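Local coordinates for protein escJ (Escherichia coli, PDB 1YJ7) that probably forms, as a lipoprotein of the YscJ family, a ring-like molecular platform on which the type III secretion system of enteropathogenic Escherichia coli is assembled, at residues E13-Q16 with M17-L20; F47-A50 with I51-N55. The protein carries 3 engineered substitutions. All coordinates share one frame; numbering follows the deposited sequence. Where two conformers were deposited one is given.

Interactions 1 and 2 follow one another along the chain: interaction 1 lies on helix 11-23 and interaction 2 on helix 47-56, with strands 28-32 and 38-42 in between. Those strands and strand 3-9 form the antiparallel sheet of the N-terminal part of the chain, and both helices send side chains onto it. Each contact joins successive turns within its own helix. Their centres are about 13 Å apart, and the helices touch directly: Leu20 CG lies 3.7 Å from Ile53 CG2, and Met17 CG 3.9 Å from Leu54 CD2. Met17 and Leu54 are buried, Leu20 and Ile53 partly exposed beside them, so helices and sheet pack as one small alpha/beta unit.

Interaction 1. Residues E13-Q16 with M17-L20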
loop_
_atom_site.group_PDB
_atom_site.type_symbol
_atom_site.label_atom_id
_atom_site.label_comp_id
_atom_site.label_asym_id
_atom_site.label_seq_id
_atom_site.Cartn_x
_atom_site.Cartn_y
_atom_site.Cartn_z
ATOM N N GLU D 13 15.944 -4.885 -23.009
ATOM C CA GLU D 13 14.941 -5.510 -22.131
ATOM C C GLU D 13 14.190 -6.612 -22.899
ATOM O O GLU D 13 14.011 -7.730 -22.408
ATOM C CB GLU D 13 14.019 -4.513 -21.450
ATOM C CG GLU D 13 13.155 -5.202 -20.407
ATOM C CD GLU D 13 13.076 -4.483 -19.080
ATOM O OE1 GLU D 13 12.811 -3.274 -19.086
ATOM O OE2 GLU D 13 13.261 -5.145 -18.040
ATOM N N ALA D 14 13.765 -6.291 -24.107
ATOM C CA ALA D 14 13.050 -7.238 -24.940
ATOM C C ALA D 14 13.930 -8.453 -25.246
ATOM O O ALA D 14 13.461 -9.579 -25.149
ATOM C CB ALA D 14 12.556 -6.575 -26.222
ATOM N N ASN D 15 15.194 -8.242 -25.611
ATOM C CA ASN D 15 16.069 -9.366 -25.922
ATOM C C ASN D 15 16.290 -10.278 -24.722
ATOM O O ASN D 15 16.315 -11.493 -24.853
ATOM C CB ASN D 15 17.438 -8.898 -26.414
ATOM C CG ASN D 15 17.411 -8.395 -27.843
ATOM O OD1 ASN D 15 16.493 -8.699 -28.618
ATOM N ND2 ASN D 15 18.406 -7.576 -28.187
ATOM N N GLN D 16 16.515 -9.686 -23.562
ATOM C CA GLN D 16 16.741 -10.489 -22.360
ATOM C C GLN D 16 15.511 -11.313 -22.005
ATOM O O GLN D 16 15.630 -12.510 -21.701
ATOM C CB GLN D 16 17.214 -9.620 -21.195
ATOM C CG GLN D 16 18.611 -9.056 -21.478
ATOM C CD GLN D 16 19.155 -8.218 -20.351
ATOM O OE1 GLN D 16 18.394 -7.609 -19.603
ATOM N NE2 GLN D 16 20.489 -8.175 -20.235
ATOM N N MET D 17 14.337 -10.703 -22.065
ATOM C CA MET D 17 13.098 -11.418 -21.747
ATOM C C MET D 17 12.819 -12.493 -22.789
ATOM O O MET D 17 12.462 -13.612 -22.454
ATOM C CB MET D 17 11.921 -10.446 -21.619
ATOM C CG MET D 17 11.997 -9.596 -20.389
ATOM S SD MET D 17 10.453 -8.604 -20.138
ATOM C CE MET D 17 11.033 -7.261 -20.461
ATOM N N GLN D 18 13.028 -12.156 -24.058
ATOM C CA GLN D 18 12.768 -13.079 -25.147
ATOM C C GLN D 18 13.697 -14.278 -25.062
ATOM O O GLN D 18 13.244 -15.409 -25.119
ATOM C CB GLN D 18 12.936 -12.343 -26.491
ATOM C CG GLN D 18 12.710 -13.205 -27.716
ATOM C CD GLN D 18 12.992 -12.484 -29.014
ATOM O OE1 GLN D 18 12.832 -13.061 -30.109
ATOM N NE2 GLN D 18 13.444 -11.266 -28.919
ATOM N N ALA D 19 15.004 -14.036 -24.918
ATOM C CA ALA D 19 15.961 -15.128 -24.772
ATOM C C ALA D 19 15.652 -16.027 -23.570
ATOM O O ALA D 19 15.744 -17.253 -23.650
ATOM C CB ALA D 19 17.391 -14.580 -24.677
ATOM N N LEU D 20 15.281 -15.414 -22.448
ATOM C CA LEU D 20 14.953 -16.165 -21.255
ATOM C C LEU D 20 13.769 -17.097 -21.530
ATOM O O LEU D 20 13.797 -18.280 -21.167
ATOM C CB LEU D 20 14.648 -15.209 -20.095
ATOM C CG LEU D 20 14.060 -15.797 -18.812
ATOM C CD1 LEU D 20 15.025 -16.824 -18.184
ATOM C CD2 LEU D 20 13.762 -14.665 -17.870
#
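Glu13 to Leu20 make up consecutive turns of the alpha-helix 11-23, and the i to i+4 pairs Glu13-Met17, Ala14-Gln18, Asn15-Ala19 and Gln16-Leu20 define the contact. Every one of the four is joined by a backbone hydrogen bond. Met17 N donates to Glu13 O at 3.0 Å, and Gln18 N reaches Ala14 O at 2.8 Å.

The packed side of the helix carries Ala14 and Met17, both buried. With CG beside its own backbone N (chi1 -71°), Met17 lays the start of its side chain back along the preceding turn, where CG lies 3.4 Å from Glu13 O. The modelled place of the terminal methyl, beside the Glu13 side chain, is itself doubtful, since it comes closer to Glu13 CG than two carbons can sit. Leu9 of strand 3-9, Leu40 of strand 38-42, Leu54 of helix 47-56 and Phe59 also touch Met17, which places this side against the sheet and the second helix. Glu13 is partly exposed at its border; in the conformer given, its OE2 accepts a hydrogen bond from Lys61 N.

Asn15, Gln16 and Ala19 form the exposed side. Here the link between turns is mainly through the backbone, as are all four hydrogen bonds found across the contact: the side chains of Asn15 and Gln16 start away from the following turn, Gln16 with its chain extended beyond CG. Ala19 N donates to Asn15 O at 2.9 Å, while the methyl of Ala19 sits beside the same acceptor, with CB 3.3 Å from Asn15 O.

Interaction 2. Residues F47-A50 with I51-N55; sequences FVRA and ITILN
Phe47 and Ile51, one turn apart, make the aromatic contact of this segment. The CG1 methylene of Ile51 lies over one face of the Phe47 ring, 3.8 Å from the centroid and 21° off the normal, which meets the geometry of a CH-pi interaction. It is displaced toward the rim, so the nearest ring atom is CZ, 3.6 Å from Ile51 CG1. Two torsions bring the groups together: Phe47 holds its ring anti to the backbone N (chi1 -177°), and Ile51 keeps CG1 beside its own N, from where the branch leans back over the preceding turn.

Among the aliphatic contacts, Arg49 and Ile53 run alongside each other in the same direction, Arg49 CG coming 4.0 Å from Ile53 CD1. The guanidinium group continues past this pair: its NH2 forms a salt bridge with Asp46 and a hydrogen bond to Asp25 O.

These pairs lie on the alpha-helix 47-56 of the N-terminal alpha/beta unit, where Ala50 and Ile53 rest on Leu21 of helix 11-23 while Phe47, Ile51 and Leu54 meet Leu5 of strand 3-9 in the antiparallel sheet. A second subunit also packs here, with its Gln18 against Phe47 and its Leu22 against Val48.

Hydrogen bonding is of two kinds. Ile51, Thr52, Ile53 and Leu54 donate their backbone N-H to the carbonyls of Phe47, Val48, Arg49 and Ala50 respectively. Val48 O carries a second bond, from the hydroxyl of exposed Thr52, whose first torsion sets OG1 beside its own backbone N, facing back to the preceding turn. Two donors therefore grip one carbonyl oxygen: OG1 sits 3.0 Å from Val48 O and 38° out of the carbonyl plane, on the face opposite that approached by Thr52 N.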
loop_
_atom_site.group_PDB
_atom_site.type_symbol
_atom_site.label_atom_id
_atom_site.label_comp_id
_atom_site.label_asym_id
_atom_site.label_seq_id
_atom_site.Cartn_x
_atom_site.Cartn_y
_atom_site.Cartn_z
ATOM N N PHE D 47 0.899 -18.391 -21.349
ATOM C CA PHE D 47 0.891 -17.116 -20.624
ATOM C C PHE D 47 1.265 -17.236 -19.151
ATOM O O PHE D 47 2.116 -16.476 -18.652
ATOM C CB PHE D 47 -0.474 -16.422 -20.751
ATOM C CG PHE D 47 -0.512 -15.083 -20.094
ATOM C CD1 PHE D 47 -0.008 -13.972 -20.727
ATOM C CD2 PHE D 47 -0.993 -14.948 -18.802
ATOM C CE1 PHE D 47 -0.037 -12.718 -20.112
ATOM C CE2 PHE D 47 -1.014 -13.726 -18.189
ATOM C CZ PHE D 47 -0.535 -12.608 -18.837
ATOM N N VAL D 48 0.632 -18.161 -18.430
ATOM C CA VAL D 48 0.910 -18.282 -16.994
ATOM C C VAL D 48 2.366 -18.668 -16.751
ATOM O O VAL D 48 3.027 -18.090 -15.903
ATOM C CB VAL D 48 -0.037 -19.283 -16.294
ATOM C CG1 VAL D 48 0.406 -19.551 -14.864
ATOM C CG2 VAL D 48 -1.464 -18.746 -16.330
ATOM N N ARG D 49 2.859 -19.629 -17.521
ATOM C CA ARG D 49 4.236 -20.072 -17.403
ATOM C C ARG D 49 5.194 -18.918 -17.704
ATOM O O ARG D 49 6.190 -18.742 -17.006
ATOM C CB ARG D 49 4.485 -21.263 -18.332
ATOM C CG ARG D 49 5.830 -21.936 -18.164
ATOM C CD ARG D 49 5.847 -23.361 -18.719
ATOM N NE ARG D 49 5.552 -23.389 -20.158
ATOM C CZ ARG D 49 6.453 -23.596 -21.122
ATOM N NH1 ARG D 49 7.733 -23.784 -20.837
ATOM N NH2 ARG D 49 6.069 -23.598 -22.391
ATOM N N ALA D 50 4.871 -18.122 -18.715
ATOM C CA ALA D 50 5.711 -16.989 -19.102
ATOM C C ALA D 50 5.805 -15.941 -17.996
ATOM O O ALA D 50 6.876 -15.461 -17.685
ATOM C CB ALA D 50 5.211 -16.355 -20.377
ATOM N N ILE D 51 4.668 -15.578 -17.424
ATOM C CA ILE D 51 4.647 -14.612 -16.349
ATOM C C ILE D 51 5.400 -15.127 -15.110
ATOM O O ILE D 51 6.080 -14.343 -14.423
ATOM C CB ILE D 51 3.174 -14.226 -16.041
ATOM C CG1 ILE D 51 2.584 -13.469 -17.241
ATOM C CG2 ILE D 51 3.084 -13.366 -14.777
ATOM C CD1 ILE D 51 3.338 -12.233 -17.675
ATOM N N THR D 52 5.301 -16.421 -14.831
ATOM C CA THR D 52 6.020 -17.012 -13.690
ATOM C C THR D 52 7.531 -16.867 -13.906
ATOM O O THR D 52 8.256 -16.415 -13.019
ATOM C CB THR D 52 5.644 -18.485 -13.494
ATOM O OG1 THR D 52 4.237 -18.594 -13.196
ATOM C CG2 THR D 52 6.364 -19.093 -12.267
ATOM N N ILE D 53 7.984 -17.234 -15.097
ATOM C CA ILE D 53 9.401 -17.149 -15.447
ATOM C C ILE D 53 9.880 -15.711 -15.387
ATOM O O ILE D 53 10.927 -15.429 -14.803
ATOM C CB ILE D 53 9.664 -17.766 -16.867
ATOM C CG1 ILE D 53 9.485 -19.276 -16.821
ATOM C CG2 ILE D 53 11.106 -17.429 -17.349
ATOM C CD1 ILE D 53 9.290 -19.920 -18.185
ATOM N N LEU D 54 9.115 -14.777 -15.954
ATOM C CA LEU D 54 9.537 -13.384 -15.911
ATOM C C LEU D 54 9.543 -12.851 -14.478
ATOM O O LEU D 54 10.491 -12.191 -14.061
ATOM C CB LEU D 54 8.669 -12.516 -16.781
ATOM C CG LEU D 54 8.757 -12.840 -18.269
ATOM C CD1 LEU D 54 7.762 -11.975 -19.026
ATOM C CD2 LEU D 54 10.171 -12.669 -18.814
ATOM N N ASN D 55 8.504 -13.168 -13.734
ATOM C CA ASN D 55 8.423 -12.744 -12.326
ATOM C C ASN D 55 9.598 -13.255 -11.490
ATOM O O ASN D 55 10.230 -12.474 -10.764
ATOM C CB ASN D 55 7.009 -12.921 -11.767
ATOM C CG ASN D 55 6.076 -11.762 -12.215
ATOM O OD1 ASN D 55 5.655 -11.691 -13.377
ATOM N ND2 ASN D 55 5.832 -10.806 -11.312
#